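Local coordinates for arsenate reductase (ArsC) (PDB 1Y1L), which probably reduces arsenate to arsenite for arsenic detoxification, using a fold related to low molecular weight phosphotyrosine phosphatases, at residues E17-A22 and R109-I114. Residues are numbered along the deposited sequence; the frame is centred on the assembly and turned at random.
Sequences EALFNA and RVLAEI
With CG of L19 set anti to its carbonyl carbon (chi1 -71°) and CG of L111 anti to its backbone nitrogen (chi1 179°), the two leucines reach across from helix 12-21 and helix 106-121 and meet by their methyl ends. CD1 of L19 lies 3.6 Å from CD1 of L111, and the two side chains run slantwise to each other. The roles are unequal. The bond from CA to CB of L19 points at the opposing helix, whereas that of L111 leaves its own helix to the flank and the CD1 branch alone comes into the contact. The same CD1 of L19 also faces I114, whose CG2 branch stands 4.2 Å away, so one methyl group sits against residues three apart, successive on one side of helix 106-121. Only carbon meets carbon between these side chains, and the interaction is van der Waals and hydrophobic. The backbones stay well apart, the nearest CA atoms being those of L19 and I114 at 8.2 Å, and the joint between the segments is small, burying 115 Å² in all.

All three touching residues are buried. L111 and I114 extend the apolar seam by packing on M15, one turn before L19 in helix 12-21, and I114 also meets A16; L19 in turn touches E115. Next to L19, F20 packs against V118 and sets its ring at about 65° to that of F4 on strand 2-6, linking the helix pair to the sheet. The first and last long helices of the chain are thus joined beside the parallel sheet of strand order 2-1-3-4, an arrangement characteristic of the alpha/beta fold of low molecular weight phosphotyrosine phosphatases and the arsenate reductases related to them.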
ATOM      1  N   GLU A  17       5.008  13.912 -19.058  1.00 26.09           N
ATOM      2  CA  GLU A  17       5.854  13.220 -20.018  1.00 26.31           C
ATOM      3  C   GLU A  17       6.578  14.212 -20.919  1.00 28.07           C
ATOM      4  O   GLU A  17       7.803  14.305 -20.895  1.00 29.32           O
ATOM      5  CB  GLU A  17       5.021  12.254 -20.855  1.00 19.14           C
ATOM      6  CG  GLU A  17       5.755  11.656 -22.021  1.00 28.68           C
ATOM      7  CD  GLU A  17       4.916  10.637 -22.791  1.00 41.86           C
ATOM      8  OE1 GLU A  17       5.508   9.760 -23.469  1.00 48.33           O
ATOM      9  OE2 GLU A  17       3.662  10.708 -22.730  1.00 45.32           O
ATOM     10  N   ALA A  18       5.800  14.969 -21.690  1.00 32.64           N
ATOM     11  CA  ALA A  18       6.313  15.961 -22.634  1.00 39.08           C
ATOM     12  C   ALA A  18       7.264  16.977 -22.007  1.00 42.54           C
ATOM     13  O   ALA A  18       8.267  17.352 -22.620  1.00 46.93           O
ATOM     14  CB  ALA A  18       5.158  16.668 -23.319  1.00 38.14           C
ATOM     15  N   LEU A  19       6.927  17.459 -20.818  1.00 39.38           N
ATOM     16  CA  LEU A  19       7.770  18.420 -20.126  1.00 36.44           C
ATOM     17  C   LEU A  19       9.079  17.788 -19.655  1.00 36.59           C
ATOM     18  O   LEU A  19      10.146  18.423 -19.668  1.00 37.78           O
ATOM     19  CB  LEU A  19       7.013  18.984 -18.939  1.00 30.04           C
ATOM     20  CG  LEU A  19       5.894  19.904 -19.384  1.00 29.32           C
ATOM     21  CD1 LEU A  19       4.953  20.094 -18.240  1.00 37.37           C
ATOM     22  CD2 LEU A  19       6.461  21.237 -19.832  1.00 32.16           C
ATOM     23  N   PHE A  20       8.965  16.557 -19.170  1.00 34.82           N
ATOM     24  CA  PHE A  20      10.108  15.804 -18.694  1.00 31.63           C
ATOM     25  C   PHE A  20      11.115  15.701 -19.835  1.00 30.16           C
ATOM     26  O   PHE A  20      12.253  16.162 -19.722  1.00 30.32           O
ATOM     27  CB  PHE A  20       9.658  14.399 -18.263  1.00 28.28           C
ATOM     28  CG  PHE A  20      10.721  13.609 -17.591  1.00 17.79           C
ATOM     29  CD1 PHE A  20      10.856  13.644 -16.218  1.00 20.89           C
ATOM     30  CD2 PHE A  20      11.626  12.889 -18.330  1.00 12.08           C
ATOM     31  CE1 PHE A  20      11.879  12.976 -15.592  1.00 22.21           C
ATOM     32  CE2 PHE A  20      12.651  12.220 -17.723  1.00 23.50           C
ATOM     33  CZ  PHE A  20      12.784  12.263 -16.346  1.00 28.67           C
ATOM     34  N   ASN A  21      10.666  15.109 -20.935  1.00 28.49           N
ATOM     35  CA  ASN A  21      11.486  14.911 -22.118  1.00 36.81           C
ATOM     36  C   ASN A  21      12.177  16.179 -22.624  1.00 45.60           C
ATOM     37  O   ASN A  21      13.280  16.120 -23.173  1.00 49.21           O
ATOM     38  CB  ASN A  21      10.640  14.311 -23.237  1.00 31.31           C
ATOM     39  CG  ASN A  21      10.226  12.894 -22.957  1.00 26.28           C
ATOM     40  OD1 ASN A  21       9.215  12.409 -23.467  1.00 26.43           O
ATOM     41  ND2 ASN A  21      11.030  12.199 -22.174  1.00 23.98           N
ATOM     42  N   ALA A  22      11.509  17.318 -22.501  1.00 50.62           N
ATOM     43  CA  ALA A  22      12.091  18.580 -22.944  1.00 51.12           C
ATOM     44  C   ALA A  22      13.123  19.103 -21.942  1.00 49.29           C
ATOM     45  O   ALA A  22      13.825  20.072 -22.220  1.00 50.52           O
ATOM     46  CB  ALA A  22      10.995  19.614 -23.156  1.00 55.16           C
ATOM     47  N   ARG A 109      -2.666  26.158 -14.955  1.00 30.88           N
ATOM     48  CA  ARG A 109      -2.205  26.095 -13.574  1.00 36.77           C
ATOM     49  C   ARG A 109      -1.677  24.681 -13.290  1.00 39.32           C
ATOM     50  O   ARG A 109      -0.639  24.512 -12.640  1.00 46.88           O
ATOM     51  CB  ARG A 109      -3.350  26.448 -12.622  1.00 39.98           C
ATOM     52  CG  ARG A 109      -2.942  26.659 -11.176  1.00 46.33           C
ATOM     53  CD  ARG A 109      -3.534  25.574 -10.291  1.00 57.35           C
ATOM     54  NE  ARG A 109      -4.024  26.139  -9.037  1.00 64.75           N
ATOM     55  CZ  ARG A 109      -5.312  26.299  -8.734  1.00 67.03           C
ATOM     56  NH1 ARG A 109      -5.646  26.837  -7.566  1.00 68.59           N
ATOM     57  NH2 ARG A 109      -6.268  25.906  -9.578  1.00 60.99           N
ATOM     58  N   VAL A 110      -2.412  23.672 -13.753  1.00 35.94           N
ATOM     59  CA  VAL A 110      -2.015  22.278 -13.582  1.00 29.81           C
ATOM     60  C   VAL A 110      -0.716  22.037 -14.331  1.00 32.43           C
ATOM     61  O   VAL A 110       0.158  21.322 -13.855  1.00 36.32           O
ATOM     62  CB  VAL A 110      -3.093  21.322 -14.120  1.00 27.65           C
ATOM     63  CG1 VAL A 110      -2.555  19.912 -14.242  1.00 30.83           C
ATOM     64  CG2 VAL A 110      -4.296  21.350 -13.207  1.00 31.76           C
ATOM     65  N   LEU A 111      -0.596  22.637 -15.506  1.00 31.53           N
ATOM     66  CA  LEU A 111       0.599  22.486 -16.317  1.00 33.55           C
ATOM     67  C   LEU A 111       1.821  23.001 -15.578  1.00 35.63           C
ATOM     68  O   LEU A 111       2.876  22.369 -15.599  1.00 32.81           O
ATOM     69  CB  LEU A 111       0.448  23.262 -17.625  1.00 34.44           C
ATOM     70  CG  LEU A 111       1.652  23.195 -18.560  1.00 32.56           C
ATOM     71  CD1 LEU A 111       1.837  21.763 -18.988  1.00 41.00           C
ATOM     72  CD2 LEU A 111       1.446  24.078 -19.775  1.00 35.43           C
ATOM     73  N   ALA A 112       1.681  24.173 -14.965  1.00 35.72           N
ATOM     74  CA  ALA A 112       2.772  24.794 -14.243  1.00 37.10           C
ATOM     75  C   ALA A 112       3.251  23.957 -13.080  1.00 41.08           C
ATOM     76  O   ALA A 112       4.457  23.817 -12.899  1.00 42.49           O
ATOM     77  CB  ALA A 112       2.381  26.164 -13.765  1.00 36.11           C
ATOM     78  N   GLU A 113       2.327  23.437 -12.269  1.00 40.82           N
ATOM     79  CA  GLU A 113       2.702  22.615 -11.118  1.00 37.98           C
ATOM     80  C   GLU A 113       3.476  21.409 -11.561  1.00 35.70           C
ATOM     81  O   GLU A 113       4.481  21.057 -10.964  1.00 34.81           O
ATOM     82  CB  GLU A 113       1.482  22.151 -10.347  1.00 45.37           C
ATOM     83  CG  GLU A 113       0.940  23.184  -9.393  1.00 55.53           C
ATOM     84  CD  GLU A 113       0.097  22.561  -8.299  1.00 65.70           C
ATOM     85  OE1 GLU A 113       0.642  21.730  -7.532  1.00 68.99           O
ATOM     86  OE2 GLU A 113      -1.105  22.902  -8.206  1.00 70.40           O
ATOM     87  N   ILE A 114       2.958  20.735 -12.575  1.00 31.66           N
ATOM     88  CA  ILE A 114       3.624  19.573 -13.126  1.00 28.80           C
ATOM     89  C   ILE A 114       5.037  19.957 -13.570  1.00 26.17           C
ATOM     90  O   ILE A 114       5.977  19.196 -13.391  1.00 21.48           O
ATOM     91  CB  ILE A 114       2.844  19.036 -14.327  1.00 29.69           C
ATOM     92  CG1 ILE A 114       1.458  18.572 -13.883  1.00 24.52           C
ATOM     93  CG2 ILE A 114       3.597  17.893 -14.977  1.00 24.72           C
ATOM     94  CD1 ILE A 114       0.659  17.933 -14.996  1.00 19.67           C
TER